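Local atomic coordinates of carboxylesterase SOBER1 (Arabidopsis thaliana, PDB entry 6AVX), a protein that hydrolyses short-chain carboxylic esters and phosphatidylcholine and dampens the plant hypersensitive response triggered by the bacterial effector AvrBsT. Residues L79-D90 and L113-Y121. The protein carries 1 engineered substitution. Numbering follows the deposited sequence. Where two conformers were deposited one is given.
Sequences LEAVKNVHAIID and LTLASVLLY
His-86 reaches across to helix 109-120 and donates from NE2 to Ser-117 O at 2.8 Å. The bond is nearly straight. It lies close to the imidazole plane and meets a lone pair of the carbonyl. The imidazole is also held on both faces. Tyr-121 CD2 stands over the ring centre, in an edge-to-face pair with the planes 82° apart. Val-82 CG1 covers the opposite face toward the rim.

Tyr-121 holds CG anti to its backbone N (chi1 -160°), and its ring runs along helix 75-94 toward Asp-90. Its hydroxyl then donates to the anti lone pair of Asp-90 OD1 at 2.6 Å. In the conformer given, Ile-89 CG2 lies over one face of the phenol ring, 3.9 Å from its centroid, a CH-pi contact.

Val-82 is a knob among Leu-113, Ala-116, Ser-117 and Leu-120. Its CG2 packs on Ala-116 CB at 3.7 Å. Ser-117 OG lies against Val-85 and is satisfied by donating back to Leu-113 O at 2.8 Å, from above the carbonyl plane. Val-85 and Leu-113 meet tip to tip, CG2 to CD2.

Val-85 also touches Leu-9 and Leu-11 of the central sheet. The two segments cross at -65°, and both helices lie against that parallel sheet. This is the layered alpha/beta-hydrolase fold, in which helix 109-120 follows the nucleophile elbow of the probable catalytic Ser-108.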
loop_
_atom_site.group_PDB
_atom_site.type_symbol
_atom_site.label_atom_id
_atom_site.label_comp_id
_atom_site.label_asym_id
_atom_site.label_seq_id
_atom_site.Cartn_x
_atom_site.Cartn_y
_atom_site.Cartn_z
ATOM N N LEU A 79 4.589 -3.821 -11.991
ATOM C CA LEU A 79 4.552 -5.291 -11.902
ATOM C C LEU A 79 5.882 -5.911 -11.461
ATOM O O LEU A 79 5.891 -6.950 -10.784
ATOM C CB LEU A 79 4.068 -5.901 -13.213
ATOM C CG LEU A 79 2.629 -5.533 -13.564
ATOM C CD1 LEU A 79 2.243 -6.153 -14.907
ATOM C CD2 LEU A 79 1.632 -5.982 -12.488
ATOM N N GLU A 80 7.018 -5.338 -11.872
ATOM C CA GLU A 80 8.295 -5.770 -11.315
ATOM C C GLU A 80 8.263 -5.679 -9.800
ATOM O O GLU A 80 8.712 -6.590 -9.091
ATOM C CB GLU A 80 9.418 -4.893 -11.885
ATOM C CG GLU A 80 10.776 -5.016 -11.195
ATOM C CD GLU A 80 11.509 -6.298 -11.508
ATOM O OE1 GLU A 80 12.625 -6.451 -10.976
ATOM O OE2 GLU A 80 10.989 -7.147 -12.270
ATOM N N ALA A 81 7.739 -4.570 -9.282
ATOM C CA ALA A 81 7.688 -4.410 -7.849
ATOM C C ALA A 81 6.720 -5.404 -7.245
ATOM O O ALA A 81 7.018 -5.975 -6.207
ATOM C CB ALA A 81 7.319 -2.972 -7.493
ATOM N N VAL A 82 5.569 -5.636 -7.899
ATOM C CA VAL A 82 4.599 -6.606 -7.388
ATOM C C VAL A 82 5.234 -7.981 -7.292
ATOM O O VAL A 82 5.000 -8.714 -6.334
ATOM C CB VAL A 82 3.318 -6.626 -8.249
ATOM C CG1 VAL A 82 2.452 -7.814 -7.896
ATOM C CG2 VAL A 82 2.513 -5.344 -8.055
ATOM N N LYS A 83 6.045 -8.355 -8.284
ATOM C CA LYS A 83 6.684 -9.666 -8.265
ATOM C C LYS A 83 7.494 -9.852 -6.994
ATOM O O LYS A 83 7.445 -10.912 -6.360
ATOM C CB LYS A 83 7.579 -9.822 -9.495
ATOM C CG LYS A 83 8.263 -11.165 -9.601
ATOM C CD LYS A 83 9.189 -11.165 -10.820
ATOM C CE LYS A 83 10.008 -12.442 -10.924
ATOM N NZ LYS A 83 10.972 -12.385 -12.065
ATOM N N ASN A 84 8.245 -8.832 -6.600
ATOM C CA ASN A 84 9.047 -8.954 -5.393
ATOM C C ASN A 84 8.188 -9.001 -4.138
ATOM O O ASN A 84 8.463 -9.791 -3.231
ATOM C CB ASN A 84 10.037 -7.809 -5.309
ATOM C CG ASN A 84 10.726 -7.777 -3.989
ATOM O OD1 ASN A 84 10.440 -6.924 -3.142
ATOM N ND2 ASN A 84 11.602 -8.744 -3.766
ATOM N N VAL A 85 7.159 -8.146 -4.045
ATOM C CA VAL A 85 6.262 -8.214 -2.890
ATOM C C VAL A 85 5.632 -9.592 -2.795
ATOM O O VAL A 85 5.560 -10.187 -1.717
ATOM C CB VAL A 85 5.202 -7.100 -2.952
ATOM C CG1 VAL A 85 4.167 -7.282 -1.844
ATOM C CG2 VAL A 85 5.838 -5.726 -2.862
ATOM N N HIS A 86 5.196 -10.135 -3.927
ATOM C CA HIS A 86 4.583 -11.457 -3.919
ATOM C C HIS A 86 5.561 -12.531 -3.473
ATOM O O HIS A 86 5.156 -13.496 -2.826
ATOM C CB HIS A 86 4.016 -11.789 -5.291
ATOM C CG HIS A 86 2.722 -11.092 -5.582
ATOM N ND1 HIS A 86 1.944 -11.403 -6.671
ATOM C CD2 HIS A 86 2.057 -10.127 -4.906
ATOM C CE1 HIS A 86 0.849 -10.666 -6.649
ATOM N NE2 HIS A 86 0.895 -9.879 -5.592
ATOM N N ALA A 87 6.843 -12.413 -3.834
ATOM C CA ALA A 87 7.829 -13.380 -3.350
ATOM C C ALA A 87 7.896 -13.363 -1.830
ATOM O O ALA A 87 7.983 -14.420 -1.187
ATOM C CB ALA A 87 9.198 -13.080 -3.969
ATOM N N ILE A 88 7.839 -12.172 -1.231
ATOM C CA ILE A 88 7.873 -12.057 0.225
ATOM C C ILE A 88 6.643 -12.716 0.831
ATOM O O ILE A 88 6.732 -13.483 1.800
ATOM C CB ILE A 88 7.974 -10.579 0.640
ATOM C CG1 ILE A 88 9.323 -9.986 0.215
ATOM C CG2 ILE A 88 7.749 -10.419 2.153
ATOM C CD1 ILE A 88 9.408 -8.472 0.357
ATOM N N ILE A 89 5.466 -12.406 0.288
ATOM C CA ILE A 89 4.228 -12.970 0.818
ATOM C C ILE A 89 4.228 -14.482 0.643
ATOM O O ILE A 89 3.848 -15.228 1.557
ATOM C CB ILE A 89 3.000 -12.327 0.148
ATOM C CG1 ILE A 89 2.972 -10.804 0.359
ATOM C CG2 ILE A 89 1.718 -12.957 0.690
ATOM C CD1 ILE A 89 2.092 -10.081 -0.632
ATOM N N ASP A 90 4.615 -14.950 -0.548
ATOM C CA ASP A 90 4.684 -16.386 -0.820
ATOM C C ASP A 90 5.521 -17.097 0.234
ATOM O O ASP A 90 5.148 -18.172 0.725
ATOM C CB ASP A 90 5.335 -16.648 -2.180
ATOM C CG ASP A 90 4.434 -16.353 -3.368
ATOM O OD1 ASP A 90 3.228 -16.100 -3.220
ATOM O OD2 ASP A 90 4.988 -16.425 -4.488
ATOM N N LEU A 113 1.874 0.551 -4.270
ATOM C CA LEU A 113 2.374 -0.812 -4.408
ATOM C C LEU A 113 1.581 -1.783 -3.562
ATOM O O LEU A 113 1.332 -2.919 -3.989
ATOM C CB LEU A 113 3.857 -0.870 -4.053
ATOM C CG LEU A 113 4.499 -2.250 -4.173
ATOM C CD1 LEU A 113 4.301 -2.863 -5.540
ATOM C CD2 LEU A 113 5.966 -2.140 -3.835
ATOM N N THR A 114 1.189 -1.370 -2.365
ATOM C CA THR A 114 0.306 -2.187 -1.533
ATOM C C THR A 114 -0.945 -2.573 -2.298
ATOM O O THR A 114 -1.340 -3.746 -2.323
ATOM C CB THR A 114 -0.066 -1.429 -0.244
ATOM O OG1 THR A 114 1.075 -1.355 0.612
ATOM C CG2 THR A 114 -1.197 -2.095 0.519
ATOM N N LEU A 115 -1.595 -1.584 -2.901
ATOM C CA LEU A 115 -2.828 -1.857 -3.616
ATOM C C LEU A 115 -2.598 -2.852 -4.739
ATOM O O LEU A 115 -3.333 -3.839 -4.877
ATOM C CB LEU A 115 -3.391 -0.556 -4.171
ATOM C CG LEU A 115 -4.793 -0.725 -4.753
ATOM C CD1 LEU A 115 -5.825 -0.787 -3.649
ATOM C CD2 LEU A 115 -5.113 0.390 -5.732
ATOM N N ALA A 116 -1.602 -2.592 -5.575
ATOM C CA ALA A 116 -1.333 -3.479 -6.699
ATOM C C ALA A 116 -1.006 -4.886 -6.225
ATOM O O ALA A 116 -1.447 -5.883 -6.822
ATOM C CB ALA A 116 -0.174 -2.919 -7.515
ATOM N N SER A 117 -0.230 -4.986 -5.147
ATOM C CA SER A 117 0.208 -6.290 -4.669
ATOM C C SER A 117 -0.957 -7.096 -4.126
ATOM O O SER A 117 -1.044 -8.308 -4.360
ATOM C CB SER A 117 1.286 -6.126 -3.604
ATOM O OG SER A 117 2.464 -5.518 -4.124
ATOM N N VAL A 118 -1.828 -6.464 -3.350
ATOM C CA VAL A 118 -2.972 -7.165 -2.787
ATOM C C VAL A 118 -3.922 -7.609 -3.891
ATOM O O VAL A 118 -4.400 -8.756 -3.895
ATOM C CB VAL A 118 -3.669 -6.278 -1.747
ATOM C CG1 VAL A 118 -5.027 -6.844 -1.383
ATOM C CG2 VAL A 118 -2.768 -6.081 -0.526
ATOM N N LEU A 119 -4.207 -6.720 -4.837
ATOM C CA LEU A 119 -5.237 -7.020 -5.833
ATOM C C LEU A 119 -4.800 -8.092 -6.818
ATOM O O LEU A 119 -5.660 -8.706 -7.466
ATOM C CB LEU A 119 -5.625 -5.752 -6.604
ATOM C CG LEU A 119 -6.257 -4.615 -5.801
ATOM C CD1 LEU A 119 -6.430 -3.361 -6.658
ATOM C CD2 LEU A 119 -7.581 -5.054 -5.232
ATOM N N LEU A 120 -3.508 -8.311 -6.964
ATOM C CA LEU A 120 -3.001 -9.333 -7.867
ATOM C C LEU A 120 -2.598 -10.614 -7.150
ATOM O O LEU A 120 -2.172 -11.564 -7.808
ATOM C CB LEU A 120 -1.826 -8.785 -8.684
ATOM C CG LEU A 120 -2.260 -7.776 -9.749
ATOM C CD1 LEU A 120 -1.081 -6.950 -10.231
ATOM C CD2 LEU A 120 -2.935 -8.490 -10.946
ATOM N N TYR A 121 -2.701 -10.670 -5.826
ATOM C CA TYR A 121 -2.259 -11.867 -5.118
ATOM C C TYR A 121 -3.305 -12.981 -5.268
ATOM O O TYR A 121 -4.507 -12.709 -5.227
ATOM C CB TYR A 121 -2.025 -11.565 -3.620
ATOM C CG TYR A 121 -1.135 -12.622 -3.022
ATOM C CD1 TYR A 121 -1.614 -13.556 -2.104
ATOM C CD2 TYR A 121 0.181 -12.738 -3.421
ATOM C CE1 TYR A 121 -0.811 -14.556 -1.621
ATOM C CE2 TYR A 121 1.000 -13.749 -2.938
ATOM C CZ TYR A 121 0.486 -14.655 -2.030
ATOM O OH TYR A 121 1.288 -15.678 -1.548
#